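Local structure of cobalamin biosynthesis protein CobN (Mycobacterium tuberculosis, 7C6O) at residues Q508-F513 / S529-A534; N560-P565 / T599-R604; T471-P476 / Y521-L526. The protein serves as the catalytic subunit of cobaltochelatase, which inserts cobalt into the corrin ring of hydrogenobyrinic acid a,c-diamide during cobalamin biosynthesis. All coordinates share one frame; numbering follows the deposited sequence. Where two conformers were deposited one is given.

Overall arrangement
The three contacts join neighbouring helices and loops around one mixed sheet. Contact 1, with its centre about 15 Å from that of contact 2 and about 12 Å from that of contact 3, touches both. N560 of contact 2 probably hydrogen-bonds to two residues of contact 1, through OD1 to Y532 OH (2.5 Å) and through N to Q508 OE1 (2.8 Å). Toward contact 3, H530 NE2 probably hydrogen-bonds to G475 O at 2.8 Å. Contacts 2 and 3, with centres about 19 Å apart, meet more loosely, P565 CG packing 3.5 Å from L526 O. The sodium ion of this structure is bound elsewhere, by D125 and S127.

Contact 1. Residues Q508-F513 / S529-A534; sequences QPPRGF and SHHYLA
The N-capped first turn of helix 530-539 packs on the proline-rich loop that leaves strand 503-507, with P509 against the ring of Y532. CB of P509 lies 3.6 Å from CD2 of Y532, and CG of the same proline sits over one face of the ring, offset toward its rim. Y532 carries its CG anti to the backbone N (chi1 -170°), which swings the ring out alongside the loop, where it meets backbone as well as side chain: CE2 is 3.4 Å from P509 O, while P510 O approaches the ring edge near CD2. The cap is made by S529, whose OG accepts from Y532 N at 3.0 Å in a nearly straight bond (165°). The loop connects strand 503-507 of the mixed sheet to helix 517-522 and on its way borders the start of helix 530-539. No direct hydrogen bond joins the two segments; two waters bridge them instead. One accepts from S529 N and donates to both P510 O and R511 O, the latter only 2.6 Å from it. The second donates to P510 O at 3.0 Å and pairs with S529 OG at 2.8 Å, so the capping hydroxyl is tied to the loop too; the link of this water to H531 ND1, in the plane of the imidazole, is weak. P510 O therefore takes a bond from each water. Farther along the tyrosine, OH is hydrogen-bonded to N560, and Q508 holds N560 N with OE1 and Y536 OH with NE2.

Contact 2. Residues N560-P565 / T599-R604; sequences NLEWLP and TQAKRR
R604 starts with CG anti to its carbonyl carbon and bends at chi3 (84°), which lays the edge of its guanidinium along the backbone carbonyls of E562 and L564. NH1 donates to both, at 2.8 Å to E562 O and 2.8 Å to L564 O, and NH2 adds a 3.0 Å bond to L564 O. Two nitrogens thus grip the L564 oxygen end-on, whereas NH1 reaches E562 O from well above its carbonyl plane. Both oxygens lie close to the guanidinium plane, and a further bond from NH2 to K567 O also restrains the group. Q600, one turn earlier, is bent at chi2 (70°) and lays its aliphatic part over W563: CG stands 3.6 Å from the centroid of the six-membered ring, 8° off the normal, a CH-pi contact. E562 lies in a short 3-10 turn, 561-563, and L564 directly follows it, in the connection after strand 551-555; helix 595-604 is the crossover of a β-α-β unit between the parallel neighbours 586-591 and 608-612. The amide of Q600 passes over the rim of the indole, with NE2 3.5 Å from W563 CZ3, and bonds to D946. E562 presses CB against the helix backbone, 3.8 Å from A601 CA, while its carboxylate oxygen OE2 is held by Y588. Y1003 meets the W563 ring edge-to-face.

Contact 3. Residues T471-P476 / Y521-L526; sequences TAYWGP and YHDPDL
The hydroxyl of Y473 donates a hydrogen bond to D523, OH lying 2.8 Å from OD1, and reaches that oxygen from above the carboxylate plane. The phenol ring and the carboxylate are turned almost at right angles (83°), and D523 CG lies at the ring edge, 3.4 Å from CE2. Water 3, also near the ring plane, donates to Y473 OH at 2.9 Å and to D525 OD2 at 3.0 Å. The tyrosine oxygen therefore gives one bond and receives another, and is linked to two carboxylates. Nearer the base of the ring, L526 sends CD1 to 3.6 Å from Y473 CD2 and to 4.0 Å from W474 CZ2; its CG lies anti to the backbone N (chi1 178°), which directs the branch toward both aromatic residues. The two acids and the leucine belong to a type I beta turn, D523 to L526, closed by L526 N to D523 O at 3.2 Å, just after helix 517-522. Y473 and W474 are the last two residues of helix 464-474; G475, the first residue after it, leaves the helical conformation with a positive phi. Farther out, D525 OD2 forms a salt bridge with K999, and W474 NE1 is hydrogen-bonded to P527 O.

Contact 1. Residues Q508-F513 / S529-A534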
loop_
_atom_site.group_PDB
_atom_site.type_symbol
_atom_site.label_atom_id
_atom_site.label_comp_id
_atom_site.label_asym_id
_atom_site.label_seq_id
_atom_site.Cartn_x
_atom_site.Cartn_y
_atom_site.Cartn_z
ATOM N N GLN A 508 3.765 1.922 -21.120
ATOM C CA GLN A 508 3.930 3.091 -20.267
ATOM C C GLN A 508 5.240 3.795 -20.611
ATOM O O GLN A 508 6.272 3.126 -20.768
ATOM C CB GLN A 508 3.911 2.673 -18.800
ATOM C CG GLN A 508 3.677 3.808 -17.825
ATOM C CD GLN A 508 3.449 3.310 -16.415
ATOM O OE1 GLN A 508 4.173 2.441 -15.929
ATOM N NE2 GLN A 508 2.432 3.854 -15.750
ATOM N N PRO A 509 5.239 5.118 -20.761
ATOM C CA PRO A 509 6.458 5.804 -21.179
ATOM C C PRO A 509 7.553 5.619 -20.150
ATOM O O PRO A 509 7.277 5.403 -18.955
ATOM C CB PRO A 509 6.022 7.273 -21.280
ATOM C CG PRO A 509 4.541 7.243 -21.348
ATOM C CD PRO A 509 4.112 6.044 -20.580
ATOM N N PRO A 510 8.813 5.697 -20.566
ATOM C CA PRO A 510 9.910 5.450 -19.628
ATOM C C PRO A 510 10.039 6.562 -18.598
ATOM O O PRO A 510 9.773 7.737 -18.870
ATOM C CB PRO A 510 11.144 5.384 -20.534
ATOM C CG PRO A 510 10.775 6.186 -21.721
ATOM C CD PRO A 510 9.300 5.990 -21.924
ATOM N N ARG A 511 10.458 6.161 -17.397
ATOM C CA ARG A 511 10.627 7.105 -16.297
ATOM C C ARG A 511 11.676 8.162 -16.624
ATOM O O ARG A 511 11.532 9.331 -16.248
ATOM C CB ARG A 511 10.998 6.330 -15.033
ATOM C CG ARG A 511 11.273 7.174 -13.817
ATOM C CD ARG A 511 9.999 7.672 -13.163
ATOM N NE ARG A 511 10.321 8.380 -11.930
ATOM C CZ ARG A 511 10.763 9.631 -11.891
ATOM N NH1 ARG A 511 10.924 10.316 -13.016
ATOM N NH2 ARG A 511 11.047 10.198 -10.726
ATOM N N GLY A 512 12.742 7.770 -17.315
ATOM C CA GLY A 512 13.765 8.703 -17.756
ATOM C C GLY A 512 15.162 8.459 -17.215
ATOM O O GLY A 512 16.093 9.161 -17.636
ATOM N N PHE A 513 15.368 7.503 -16.305
ATOM C CA PHE A 513 16.702 7.295 -15.751
ATOM C C PHE A 513 17.647 6.620 -16.735
ATOM O O PHE A 513 18.868 6.755 -16.593
ATOM C CB PHE A 513 16.621 6.481 -14.460
ATOM C CG PHE A 513 16.055 7.248 -13.304
ATOM C CD1 PHE A 513 16.816 8.209 -12.657
ATOM C CD2 PHE A 513 14.763 7.013 -12.864
ATOM C CE1 PHE A 513 16.298 8.923 -11.593
ATOM C CE2 PHE A 513 14.239 7.725 -11.801
ATOM C CZ PHE A 513 15.008 8.682 -11.165
ATOM N N SER A 529 9.387 13.333 -18.161
ATOM C CA SER A 529 9.823 14.054 -19.346
ATOM C C SER A 529 8.624 14.638 -20.092
ATOM O O SER A 529 7.465 14.335 -19.798
ATOM C CB SER A 529 10.610 13.133 -20.274
ATOM O OG SER A 529 9.750 12.164 -20.859
ATOM N N HIS A 530 8.920 15.496 -21.075
ATOM C CA HIS A 530 7.865 15.992 -21.953
ATOM C C HIS A 530 7.221 14.856 -22.736
ATOM O O HIS A 530 6.014 14.887 -22.998
ATOM C CB HIS A 530 8.416 17.044 -22.919
ATOM C CG HIS A 530 8.909 18.292 -22.252
ATOM N ND1 HIS A 530 8.069 19.182 -21.615
ATOM C CD2 HIS A 530 10.156 18.806 -22.140
ATOM C CE1 HIS A 530 8.780 20.187 -21.136
ATOM N NE2 HIS A 530 10.049 19.983 -21.439
ATOM N N HIS A 531 8.008 13.847 -23.119
ATOM C CA HIS A 531 7.444 12.695 -23.815
ATOM C C HIS A 531 6.498 11.914 -22.910
ATOM O O HIS A 531 5.419 11.494 -23.343
ATOM C CB HIS A 531 8.568 11.795 -24.329
ATOM C CG HIS A 531 8.086 10.549 -24.999
ATOM N ND1 HIS A 531 8.079 9.322 -24.373
ATOM C CD2 HIS A 531 7.587 10.340 -26.241
ATOM C CE1 HIS A 531 7.602 8.409 -25.201
ATOM N NE2 HIS A 531 7.295 9.003 -26.341
ATOM N N TYR A 532 6.887 11.715 -21.648
ATOM C CA TYR A 532 6.016 11.040 -20.692
ATOM C C TYR A 532 4.692 11.780 -20.548
ATOM O O TYR A 532 3.615 11.175 -20.613
ATOM C CB TYR A 532 6.724 10.924 -19.338
ATOM C CG TYR A 532 6.028 10.033 -18.332
ATOM C CD1 TYR A 532 4.881 10.459 -17.669
ATOM C CD2 TYR A 532 6.523 8.772 -18.032
ATOM C CE1 TYR A 532 4.244 9.654 -16.751
ATOM C CE2 TYR A 532 5.890 7.954 -17.109
ATOM C CZ TYR A 532 4.752 8.402 -16.472
ATOM O OH TYR A 532 4.114 7.598 -15.555
ATOM N N LEU A 533 4.754 13.100 -20.354
ATOM C CA LEU A 533 3.534 13.881 -20.184
ATOM C C LEU A 533 2.708 13.906 -21.464
ATOM O O LEU A 533 1.480 13.771 -21.417
ATOM C CB LEU A 533 3.881 15.301 -19.738
ATOM C CG LEU A 533 4.580 15.416 -18.382
ATOM C CD1 LEU A 533 5.101 16.830 -18.161
ATOM C CD2 LEU A 533 3.638 15.012 -17.261
ATOM N N ALA A 534 3.364 14.072 -22.617
ATOM C CA ALA A 534 2.638 14.112 -23.883
ATOM C C ALA A 534 1.872 12.818 -24.127
ATOM O O ALA A 534 0.727 12.846 -24.597
ATOM C CB ALA A 534 3.602 14.385 -25.036
HETATM O O HOH W 1 9.978 10.559 -17.884
HETATM O O HOH W 2 9.604 9.423 -21.392
#

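Contact 2. Residues N560-P565 / T599-R604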
loop_
_atom_site.group_PDB
_atom_site.type_symbol
_atom_site.label_atom_id
_atom_site.label_comp_id
_atom_site.label_asym_id
_atom_site.label_seq_id
_atom_site.Cartn_x
_atom_site.Cartn_y
_atom_site.Cartn_z
ATOM N N ASN A 560 4.472 3.081 -13.205
ATOM C CA ASN A 560 5.269 4.122 -12.571
ATOM C C ASN A 560 4.523 5.431 -12.350
ATOM O O ASN A 560 5.048 6.305 -11.651
ATOM C CB ASN A 560 6.546 4.402 -13.384
ATOM C CG ASN A 560 6.265 4.834 -14.822
ATOM O OD1 ASN A 560 5.201 5.365 -15.142
ATOM N ND2 ASN A 560 7.241 4.612 -15.698
ATOM N N LEU A 561 3.327 5.599 -12.917
ATOM C CA LEU A 561 2.634 6.881 -12.793
ATOM C C LEU A 561 2.354 7.219 -11.333
ATOM O O LEU A 561 2.611 8.344 -10.885
ATOM C CB LEU A 561 1.337 6.868 -13.603
ATOM C CG LEU A 561 0.582 8.204 -13.634
ATOM C CD1 LEU A 561 -0.014 8.460 -15.008
ATOM C CD2 LEU A 561 -0.507 8.258 -12.568
ATOM N N GLU A 562 1.827 6.256 -10.574
ATOM C CA GLU A 562 1.518 6.516 -9.172
ATOM C C GLU A 562 2.763 6.617 -8.300
ATOM O O GLU A 562 2.630 6.813 -7.087
ATOM C CB GLU A 562 0.576 5.435 -8.627
ATOM C CG GLU A 562 1.161 4.024 -8.563
ATOM C CD GLU A 562 0.975 3.230 -9.853
ATOM O OE1 GLU A 562 0.930 3.839 -10.942
ATOM O OE2 GLU A 562 0.873 1.987 -9.772
ATOM N N TRP A 563 3.959 6.505 -8.881
ATOM C CA TRP A 563 5.205 6.644 -8.140
ATOM C C TRP A 563 6.014 7.854 -8.588
ATOM O O TRP A 563 7.172 7.997 -8.178
ATOM C CB TRP A 563 6.038 5.365 -8.267
ATOM C CG TRP A 563 5.325 4.173 -7.712
ATOM C CD1 TRP A 563 4.554 3.282 -8.403
ATOM C CD2 TRP A 563 5.289 3.760 -6.341
ATOM N NE1 TRP A 563 4.049 2.331 -7.544
ATOM C CE2 TRP A 563 4.486 2.603 -6.275
ATOM C CE3 TRP A 563 5.860 4.253 -5.163
ATOM C CZ2 TRP A 563 4.241 1.931 -5.078
ATOM C CZ3 TRP A 563 5.618 3.582 -3.975
ATOM C CH2 TRP A 563 4.814 2.434 -3.943
ATOM N N LEU A 564 5.436 8.727 -9.411
ATOM C CA LEU A 564 6.120 9.933 -9.839
ATOM C C LEU A 564 6.273 10.900 -8.666
ATOM O O LEU A 564 5.499 10.855 -7.706
ATOM C CB LEU A 564 5.353 10.606 -10.975
ATOM C CG LEU A 564 5.287 9.874 -12.317
ATOM C CD1 LEU A 564 4.451 10.673 -13.302
ATOM C CD2 LEU A 564 6.684 9.625 -12.869
ATOM N N PRO A 565 7.276 11.779 -8.718
ATOM C CA PRO A 565 7.468 12.732 -7.621
ATOM C C PRO A 565 6.252 13.625 -7.425
ATOM O O PRO A 565 5.561 14.002 -8.376
ATOM C CB PRO A 565 8.693 13.544 -8.063
ATOM C CG PRO A 565 9.432 12.628 -8.976
ATOM C CD PRO A 565 8.370 11.845 -9.703
ATOM N N THR A 599 -2.347 0.138 -2.900
ATOM C CA THR A 599 -2.826 1.303 -2.166
ATOM C C THR A 599 -2.230 2.593 -2.717
ATOM O O THR A 599 -2.906 3.629 -2.762
ATOM C CB THR A 599 -2.494 1.135 -0.681
ATOM O OG1 THR A 599 -3.186 -0.012 -0.169
ATOM C CG2 THR A 599 -2.902 2.354 0.109
ATOM N N GLN A 600 -0.970 2.548 -3.158
ATOM C CA GLN A 600 -0.348 3.749 -3.705
ATOM C C GLN A 600 -1.068 4.212 -4.964
ATOM O O GLN A 600 -1.244 5.417 -5.182
ATOM C CB GLN A 600 1.135 3.501 -3.991
ATOM C CG GLN A 600 1.941 4.774 -4.274
ATOM C CD GLN A 600 2.128 5.653 -3.039
ATOM O OE1 GLN A 600 1.166 6.005 -2.355
ATOM N NE2 GLN A 600 3.372 6.014 -2.757
ATOM N N ALA A 601 -1.504 3.268 -5.800
ATOM C CA ALA A 601 -2.292 3.633 -6.971
ATOM C C ALA A 601 -3.650 4.195 -6.566
ATOM O O ALA A 601 -4.145 5.140 -7.190
ATOM C CB ALA A 601 -2.458 2.422 -7.888
ATOM N N LYS A 602 -4.264 3.627 -5.522
ATOM C CA LYS A 602 -5.547 4.139 -5.042
ATOM C C LYS A 602 -5.441 5.594 -4.609
ATOM O O LYS A 602 -6.357 6.390 -4.844
ATOM C CB LYS A 602 -6.055 3.296 -3.869
ATOM C CG LYS A 602 -6.439 1.863 -4.207
ATOM C CD LYS A 602 -6.683 1.055 -2.932
ATOM C CE LYS A 602 -7.960 1.478 -2.213
ATOM N NZ LYS A 602 -9.183 0.970 -2.900
ATOM N N ARG A 603 -4.330 5.959 -3.970
ATOM C CA ARG A 603 -4.220 7.245 -3.295
ATOM C C ARG A 603 -3.538 8.323 -4.122
ATOM O O ARG A 603 -3.873 9.502 -3.964
ATOM C CB ARG A 603 -3.474 7.075 -1.967
ATOM C CG ARG A 603 -4.166 6.099 -1.033
ATOM C CD ARG A 603 -3.440 5.940 0.293
ATOM N NE ARG A 603 -4.180 5.038 1.171
ATOM C CZ ARG A 603 -3.800 4.694 2.398
ATOM N NH1 ARG A 603 -2.678 5.178 2.917
ATOM N NH2 ARG A 603 -4.548 3.860 3.106
ATOM N N ARG A 604 -2.598 7.968 -4.998
ATOM C CA ARG A 604 -1.910 8.969 -5.805
ATOM C C ARG A 604 -2.394 9.005 -7.251
ATOM O O ARG A 604 -1.971 9.884 -8.008
ATOM C CB ARG A 604 -0.392 8.740 -5.757
ATOM C CG ARG A 604 0.170 8.744 -4.336
ATOM C CD ARG A 604 1.693 8.698 -4.291
ATOM N NE ARG A 604 2.314 10.017 -4.443
ATOM C CZ ARG A 604 3.118 10.351 -5.447
ATOM N NH1 ARG A 604 3.406 9.463 -6.390
ATOM N NH2 ARG A 604 3.645 11.568 -5.502
#

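Contact 3. Residues T471-P476 / Y521-L526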
loop_
_atom_site.group_PDB
_atom_site.type_symbol
_atom_site.label_atom_id
_atom_site.label_comp_id
_atom_site.label_asym_id
_atom_site.label_seq_id
_atom_site.Cartn_x
_atom_site.Cartn_y
_atom_site.Cartn_z
ATOM N N THR A 471 11.320 21.568 -17.042
ATOM C CA THR A 471 12.220 22.192 -18.006
ATOM C C THR A 471 13.656 22.215 -17.499
ATOM O O THR A 471 14.593 22.226 -18.304
ATOM C CB THR A 471 11.758 23.612 -18.340
ATOM O OG1 THR A 471 11.682 24.390 -17.140
ATOM C CG2 THR A 471 10.394 23.590 -19.020
ATOM N N ALA A 472 13.851 22.220 -16.179
ATOM C CA ALA A 472 15.207 22.205 -15.640
ATOM C C ALA A 472 15.929 20.913 -16.001
ATOM O O ALA A 472 17.134 20.922 -16.284
ATOM C CB ALA A 472 15.176 22.395 -14.124
ATOM N N TYR A 473 15.207 19.794 -16.011
ATOM C CA TYR A 473 15.810 18.503 -16.313
ATOM C C TYR A 473 15.700 18.116 -17.781
ATOM O O TYR A 473 16.602 17.453 -18.305
ATOM C CB TYR A 473 15.171 17.411 -15.451
ATOM C CG TYR A 473 15.653 17.405 -14.019
ATOM C CD1 TYR A 473 15.056 18.212 -13.059
ATOM C CD2 TYR A 473 16.707 16.588 -13.627
ATOM C CE1 TYR A 473 15.496 18.202 -11.748
ATOM C CE2 TYR A 473 17.152 16.573 -12.322
ATOM C CZ TYR A 473 16.546 17.381 -11.388
ATOM O OH TYR A 473 16.990 17.364 -10.087
ATOM N N TRP A 474 14.623 18.514 -18.459
ATOM C CA TRP A 474 14.357 18.053 -19.813
ATOM C C TRP A 474 14.385 19.159 -20.858
ATOM O O TRP A 474 14.117 18.885 -22.034
ATOM C CB TRP A 474 13.003 17.333 -19.861
ATOM C CG TRP A 474 12.950 16.153 -18.938
ATOM C CD1 TRP A 474 12.330 16.086 -17.721
ATOM C CD2 TRP A 474 13.561 14.873 -19.148
ATOM N NE1 TRP A 474 12.510 14.838 -17.167
ATOM C CE2 TRP A 474 13.262 14.077 -18.024
ATOM C CE3 TRP A 474 14.329 14.323 -20.180
ATOM C CZ2 TRP A 474 13.702 12.760 -17.903
ATOM C CZ3 TRP A 474 14.766 13.016 -20.058
ATOM C CH2 TRP A 474 14.451 12.249 -18.929
ATOM N N GLY A 475 14.704 20.392 -20.471
ATOM C CA GLY A 475 14.768 21.489 -21.408
ATOM C C GLY A 475 13.400 22.084 -21.670
ATOM O O GLY A 475 12.377 21.564 -21.215
ATOM N N PRO A 476 13.356 23.193 -22.405
ATOM C CA PRO A 476 12.066 23.789 -22.736
ATOM C C PRO A 476 11.247 22.843 -23.586
ATOM O O PRO A 476 11.797 21.959 -24.270
ATOM C CB PRO A 476 12.451 25.062 -23.507
ATOM C CG PRO A 476 13.839 24.835 -23.978
ATOM C CD PRO A 476 14.489 23.958 -22.953
ATOM N N TYR A 521 22.661 8.927 -9.830
ATOM C CA TYR A 521 23.547 9.244 -8.719
ATOM C C TYR A 521 23.110 10.472 -7.931
ATOM O O TYR A 521 23.596 10.671 -6.813
ATOM C CB TYR A 521 24.979 9.462 -9.220
ATOM C CG TYR A 521 25.740 8.189 -9.527
ATOM C CD1 TYR A 521 25.584 7.537 -10.745
ATOM C CD2 TYR A 521 26.623 7.645 -8.602
ATOM C CE1 TYR A 521 26.281 6.373 -11.029
ATOM C CE2 TYR A 521 27.325 6.480 -8.876
ATOM C CZ TYR A 521 27.153 5.852 -10.091
ATOM O OH TYR A 521 27.850 4.695 -10.368
ATOM N N HIS A 522 22.213 11.298 -8.473
ATOM C CA HIS A 522 21.966 12.603 -7.861
ATOM C C HIS A 522 20.510 13.033 -7.782
ATOM O O HIS A 522 20.216 13.952 -7.010
ATOM C CB HIS A 522 22.745 13.691 -8.609
ATOM C CG HIS A 522 24.229 13.502 -8.570
ATOM N ND1 HIS A 522 25.002 13.911 -7.506
ATOM C CD2 HIS A 522 25.079 12.944 -9.464
ATOM C CE1 HIS A 522 26.267 13.613 -7.745
ATOM N NE2 HIS A 522 26.341 13.027 -8.926
ATOM N N ASP A 523 19.586 12.446 -8.539
ATOM C CA ASP A 523 18.238 12.998 -8.684
ATOM C C ASP A 523 17.183 11.912 -8.552
ATOM O O ASP A 523 16.551 11.519 -9.541
ATOM C CB ASP A 523 18.100 13.721 -10.025
ATOM C CG ASP A 523 19.183 14.752 -10.239
ATOM O OD1 ASP A 523 19.192 15.768 -9.511
ATOM O OD2 ASP A 523 20.035 14.537 -11.124
ATOM N N PRO A 524 16.940 11.421 -7.334
ATOM C CA PRO A 524 15.771 10.554 -7.133
ATOM C C PRO A 524 14.465 11.250 -7.471
ATOM O O PRO A 524 13.486 10.565 -7.789
ATOM C CB PRO A 524 15.852 10.183 -5.646
ATOM C CG PRO A 524 16.680 11.265 -5.028
ATOM C CD PRO A 524 17.669 11.669 -6.078
ATOM N N ASP A 525 14.437 12.590 -7.459
ATOM C CA ASP A 525 13.250 13.378 -7.777
ATOM C C ASP A 525 13.165 13.767 -9.247
ATOM O O ASP A 525 12.528 14.780 -9.576
ATOM C CB ASP A 525 13.199 14.631 -6.898
ATOM C CG ASP A 525 14.515 15.379 -6.864
ATOM O OD1 ASP A 525 15.513 14.870 -7.419
ATOM O OD2 ASP A 525 14.549 16.481 -6.279
ATOM N N LEU A 526 13.784 12.996 -10.138
ATOM C CA LEU A 526 13.731 13.257 -11.568
ATOM C C LEU A 526 12.279 13.392 -12.025
ATOM O O LEU A 526 11.491 12.455 -11.841
ATOM C CB LEU A 526 14.418 12.129 -12.335
ATOM C CG LEU A 526 14.395 12.246 -13.862
ATOM C CD1 LEU A 526 15.245 13.420 -14.320
ATOM C CD2 LEU A 526 14.857 10.948 -14.523
HETATM O O HOH W 3 15.590 18.723 -7.988
#